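Local coordinates for signal recognition 54 kDa protein (Pyrococcus furiosus, PDB 3DM5) that is the SRP54 protein of an archaeal signal recognition particle, combining a helical bundle, a P-loop GTPase-family domain that holds GDP here, and a signal peptide binding domain, at residues Y129-A143 with K181-H194. Residues are numbered along the deposited sequence; the frame is centred on the assembly and turned at random.
Sequences YKVGVVCSDTWRPGA and KGVDIIIVDTAGRH. With GDP (guanosine-5'-diphosphate), chain J.
Trp139 lies across the backbone of Gly192 and Arg193, its indole face turned to them: Arg193 CA stands over the face, 3.7 Å from the centroid of the six-membered ring, a CH-pi contact. The same face meets the Gly192 carbonyl oxygen, while His194 comes up to the rim, its ND1 near the indole plane. The two ring planes are 70° apart, an oblique pairing. With CG anti to the backbone N (chi1 -151°), the indole is carried over this chain, and Trp139 CB meets Ala191 CB.

At the far end Tyr129 receives Ile185 CD1 over one face, 4.0 Å from the ring centroid, and has the Asp184 carboxylate at its edge, the two planes 79° apart. Asp184 OD1 accepts a nearly straight bond from Lys130 N (3.0 Å), met on the anti side.

Strands 131-135 and 185-189 run parallel between these ends, adjacent in the sheet of the P-loop GTPase domain, with strand 101-106 beyond 185-189. The amides of Gly132 and Val134 bond to the carbonyls of Ile185 and Ile187, and those of Ile185, Ile187 and Asp189 to the carbonyls of Lys130, Gly132 and Val134, the alternation of a parallel pair. On one face Val134 splits its branches: CG2 meets Ile186 CG2 at 3.8 Å, and CG1 lies alongside Val188 CG1. On the other, Val131 CG1 touches Ile187 CD1, and Ile187 in turn packs on Val117 and Ala121 of helix 113-125.

Toward the carboxyl ends of the strands, Asp189 O accepts from both Ser136 N and Ser136 OG, which approach from the same face of its plane; OG, 3.2 Å away, sits well above that plane. Asp137 OD2 and Asp189 OD2 are 4.2 Å apart, a proximity of like charges that Lys113, a long and weak ion-pair partner of both, would probably ease. Arg140 NH1 makes a weak bond to GDP O2B, while Arg140 NH2 bonds to Gln146 OE1.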
# COMPACT_ATOMS: atom_id res chain seq x y z
N TYR A 129 20.06 40.47 -0.03
CA TYR A 129 21.04 40.60 1.02
C TYR A 129 22.42 40.20 0.54
O TYR A 129 22.56 39.36 -0.36
CB TYR A 129 20.65 39.76 2.23
CG TYR A 129 19.58 40.40 3.07
CD1 TYR A 129 19.89 41.46 3.92
CD2 TYR A 129 18.28 39.94 3.03
CE1 TYR A 129 18.91 42.06 4.69
CE2 TYR A 129 17.28 40.53 3.81
CZ TYR A 129 17.61 41.59 4.64
OH TYR A 129 16.65 42.18 5.42
N LYS A 130 23.44 40.80 1.13
CA LYS A 130 24.79 40.28 0.95
C LYS A 130 24.97 39.25 2.04
O LYS A 130 24.73 39.52 3.22
CB LYS A 130 25.86 41.36 1.10
CG LYS A 130 26.13 42.14 -0.17
CD LYS A 130 27.58 42.58 -0.23
CE LYS A 130 28.48 41.37 -0.12
NZ LYS A 130 29.92 41.74 -0.15
N VAL A 131 25.39 38.05 1.65
CA VAL A 131 25.56 36.98 2.61
C VAL A 131 26.97 36.44 2.55
O VAL A 131 27.54 36.29 1.47
CB VAL A 131 24.58 35.81 2.34
CG1 VAL A 131 24.79 34.69 3.35
CG2 VAL A 131 23.16 36.31 2.39
N GLY A 132 27.51 36.15 3.73
CA GLY A 132 28.72 35.36 3.83
C GLY A 132 28.47 34.16 4.72
O GLY A 132 27.76 34.25 5.72
N VAL A 133 29.01 33.01 4.34
CA VAL A 133 28.95 31.87 5.22
C VAL A 133 30.35 31.58 5.70
O VAL A 133 31.33 31.76 4.98
CB VAL A 133 28.28 30.58 4.58
CG1 VAL A 133 27.39 30.94 3.40
CG2 VAL A 133 29.33 29.54 4.18
N VAL A 134 30.42 31.13 6.94
CA VAL A 134 31.67 30.80 7.59
C VAL A 134 31.57 29.34 7.93
O VAL A 134 30.69 28.94 8.68
CB VAL A 134 31.83 31.57 8.92
CG1 VAL A 134 33.02 31.02 9.74
CG2 VAL A 134 31.98 33.04 8.64
N CYS A 135 32.48 28.54 7.40
CA CYS A 135 32.48 27.12 7.68
C CYS A 135 33.48 26.78 8.79
O CYS A 135 34.67 26.65 8.53
CB CYS A 135 32.79 26.33 6.42
SG CYS A 135 33.11 24.59 6.68
N SER A 136 32.99 26.63 10.02
CA SER A 136 33.87 26.26 11.12
C SER A 136 33.70 24.80 11.50
O SER A 136 33.92 24.41 12.64
CB SER A 136 33.66 27.18 12.33
OG SER A 136 32.35 27.06 12.87
N ASP A 137 33.29 23.99 10.52
CA ASP A 137 33.04 22.56 10.72
C ASP A 137 34.35 21.79 10.60
O ASP A 137 34.74 21.36 9.51
CB ASP A 137 32.03 22.03 9.69
CG ASP A 137 31.50 20.63 10.03
OD1 ASP A 137 32.02 19.99 10.96
OD2 ASP A 137 30.55 20.16 9.35
N THR A 138 35.01 21.63 11.74
CA THR A 138 36.29 20.94 11.82
C THR A 138 36.08 19.43 11.95
O THR A 138 37.03 18.66 11.86
CB THR A 138 37.13 21.45 13.02
OG1 THR A 138 36.38 21.31 14.24
CG2 THR A 138 37.49 22.92 12.84
N TRP A 139 34.83 19.03 12.17
CA TRP A 139 34.43 17.63 12.37
C TRP A 139 34.32 16.81 11.06
O TRP A 139 34.50 15.60 11.06
CB TRP A 139 33.09 17.59 13.12
CG TRP A 139 32.89 16.38 13.98
CD1 TRP A 139 33.43 16.14 15.22
CD2 TRP A 139 32.05 15.25 13.69
NE1 TRP A 139 32.99 14.93 15.70
CE2 TRP A 139 32.15 14.36 14.78
CE3 TRP A 139 31.24 14.91 12.60
CZ2 TRP A 139 31.47 13.14 14.82
CZ3 TRP A 139 30.56 13.70 12.64
CH2 TRP A 139 30.68 12.83 13.74
N ARG A 140 34.00 17.49 9.96
CA ARG A 140 34.06 16.91 8.63
C ARG A 140 34.38 18.02 7.64
O ARG A 140 33.49 18.54 6.96
CB ARG A 140 32.76 16.19 8.25
CG ARG A 140 31.47 16.78 8.85
CD ARG A 140 30.25 16.42 7.99
NE ARG A 140 30.58 16.56 6.58
CZ ARG A 140 29.71 16.82 5.60
NH1 ARG A 140 28.42 16.97 5.86
NH2 ARG A 140 30.15 16.93 4.36
N PRO A 141 35.67 18.41 7.56
CA PRO A 141 36.23 19.50 6.75
C PRO A 141 35.91 19.46 5.25
O PRO A 141 36.11 20.48 4.57
CB PRO A 141 37.76 19.36 6.98
CG PRO A 141 37.94 17.96 7.54
CD PRO A 141 36.72 17.77 8.38
N GLY A 142 35.43 18.31 4.75
CA GLY A 142 34.84 18.22 3.42
C GLY A 142 33.68 19.20 3.24
O GLY A 142 33.27 19.51 2.12
N ALA A 143 33.18 19.71 4.37
CA ALA A 143 32.05 20.63 4.39
C ALA A 143 32.39 21.95 3.74
O ALA A 143 31.53 22.60 3.14
CB ALA A 143 31.58 20.86 5.82
N LYS A 181 34.26 42.21 4.80
CA LYS A 181 33.91 42.26 3.38
C LYS A 181 32.61 43.00 3.09
O LYS A 181 32.30 43.28 1.93
CB LYS A 181 33.85 40.86 2.78
CG LYS A 181 35.19 40.15 2.82
CD LYS A 181 36.07 40.57 1.65
CE LYS A 181 37.39 39.80 1.64
NZ LYS A 181 38.28 40.19 0.49
N GLY A 182 31.85 43.32 4.14
CA GLY A 182 30.68 44.17 4.00
C GLY A 182 29.31 43.53 4.04
O GLY A 182 28.31 44.14 3.63
N VAL A 183 29.23 42.30 4.55
CA VAL A 183 27.99 41.55 4.43
C VAL A 183 26.90 42.01 5.39
O VAL A 183 27.16 42.55 6.46
CB VAL A 183 28.24 40.04 4.62
CG1 VAL A 183 29.15 39.51 3.53
CG2 VAL A 183 28.80 39.76 5.99
N ASP A 184 25.65 41.80 4.96
CA ASP A 184 24.49 42.02 5.80
C ASP A 184 24.26 40.81 6.71
O ASP A 184 23.91 40.95 7.88
CB ASP A 184 23.25 42.19 4.92
CG ASP A 184 23.32 43.41 4.02
OD1 ASP A 184 23.09 43.26 2.79
OD2 ASP A 184 23.57 44.52 4.54
N ILE A 185 24.44 39.62 6.16
CA ILE A 185 24.11 38.40 6.91
C ILE A 185 25.28 37.43 6.89
O ILE A 185 25.86 37.17 5.85
CB ILE A 185 22.80 37.72 6.39
CG1 ILE A 185 21.62 38.68 6.55
CG2 ILE A 185 22.52 36.42 7.14
CD1 ILE A 185 20.30 38.15 6.10
N ILE A 186 25.63 36.94 8.07
CA ILE A 186 26.64 35.90 8.18
C ILE A 186 26.04 34.62 8.78
O ILE A 186 25.44 34.66 9.86
CB ILE A 186 27.82 36.33 9.05
CG1 ILE A 186 28.35 37.69 8.61
CG2 ILE A 186 28.93 35.29 8.98
CD1 ILE A 186 29.45 38.23 9.51
N ILE A 187 26.19 33.51 8.06
CA ILE A 187 25.74 32.21 8.54
C ILE A 187 26.93 31.35 8.88
O ILE A 187 27.80 31.14 8.05
CB ILE A 187 24.89 31.49 7.50
CG1 ILE A 187 23.60 32.27 7.28
CG2 ILE A 187 24.57 30.09 7.99
CD1 ILE A 187 23.14 32.30 5.88
N VAL A 188 26.97 30.89 10.13
CA VAL A 188 28.10 30.14 10.66
C VAL A 188 27.74 28.67 10.86
O VAL A 188 26.82 28.34 11.61
CB VAL A 188 28.58 30.71 12.01
CG1 VAL A 188 29.95 30.14 12.34
CG2 VAL A 188 28.60 32.24 11.98
N ASP A 189 28.49 27.83 10.16
CA ASP A 189 28.27 26.40 10.10
C ASP A 189 29.27 25.74 11.04
O ASP A 189 30.45 25.62 10.71
CB ASP A 189 28.52 25.92 8.65
CG ASP A 189 28.44 24.40 8.50
OD1 ASP A 189 27.56 23.79 9.12
OD2 ASP A 189 29.25 23.83 7.75
N THR A 190 28.79 25.32 12.20
CA THR A 190 29.66 24.75 13.22
C THR A 190 29.88 23.27 12.99
O THR A 190 29.29 22.69 12.08
CB THR A 190 29.09 24.95 14.60
OG1 THR A 190 27.80 24.33 14.68
CG2 THR A 190 28.93 26.42 14.87
N ALA A 191 30.74 22.68 13.80
CA ALA A 191 31.07 21.27 13.67
C ALA A 191 29.93 20.41 14.18
O ALA A 191 29.38 20.65 15.25
CB ALA A 191 32.33 20.98 14.45
N GLY A 192 29.57 19.40 13.41
CA GLY A 192 28.58 18.45 13.86
C GLY A 192 29.21 17.49 14.85
O GLY A 192 30.40 17.61 15.15
N ARG A 193 28.43 16.56 15.38
CA ARG A 193 28.96 15.45 16.14
C ARG A 193 28.05 14.28 15.83
O ARG A 193 27.10 14.44 15.07
CB ARG A 193 28.99 15.75 17.64
CG ARG A 193 29.60 17.10 18.00
CD ARG A 193 30.61 16.98 19.12
NE ARG A 193 30.29 15.85 19.99
CZ ARG A 193 31.20 15.08 20.58
NH1 ARG A 193 32.49 15.32 20.38
NH2 ARG A 193 30.81 14.07 21.36
N HIS A 194 28.34 13.10 16.38
CA HIS A 194 27.51 11.94 16.08
C HIS A 194 26.11 12.03 16.67
O HIS A 194 25.13 11.83 15.97
CB HIS A 194 28.19 10.64 16.49
CG HIS A 194 28.71 9.86 15.33
ND1 HIS A 194 29.93 10.11 14.75
CD2 HIS A 194 28.16 8.83 14.63
CE1 HIS A 194 30.13 9.26 13.75
NE2 HIS A 194 29.07 8.48 13.66
PB GDP J . 25.28 17.03 7.25
O1B GDP J . 23.95 16.77 7.88
O2B GDP J . 26.28 16.07 7.84
O3B GDP J . 25.68 18.46 7.49
O3A GDP J . 25.28 16.63 5.69
PA GDP J . 24.28 17.14 4.54
O1A GDP J . 24.81 16.80 3.18
O2A GDP J . 23.99 18.61 4.63
O5' GDP J . 22.98 16.22 4.81
C5' GDP J . 23.14 14.82 4.62
C4' GDP J . 22.15 14.29 3.59
O4' GDP J . 20.79 14.73 3.82
C3' GDP J . 22.53 14.72 2.19
O3' GDP J . 22.38 13.54 1.38
C2' GDP J . 21.51 15.78 1.83
O2' GDP J . 21.16 15.77 0.47
C1' GDP J . 20.29 15.33 2.60
N9 GDP J . 19.34 16.40 2.93
C8 GDP J . 19.55 17.53 3.64
N7 GDP J . 18.40 18.24 3.75
C5 GDP J . 17.43 17.55 3.11
C6 GDP J . 15.98 17.69 2.83
O6 GDP J . 15.31 18.67 3.24
N1 GDP J . 15.39 16.73 2.11
C2 GDP J . 16.05 15.65 1.66
N2 GDP J . 15.37 14.73 0.94
N3 GDP J . 17.36 15.44 1.88
C4 GDP J . 18.07 16.34 2.58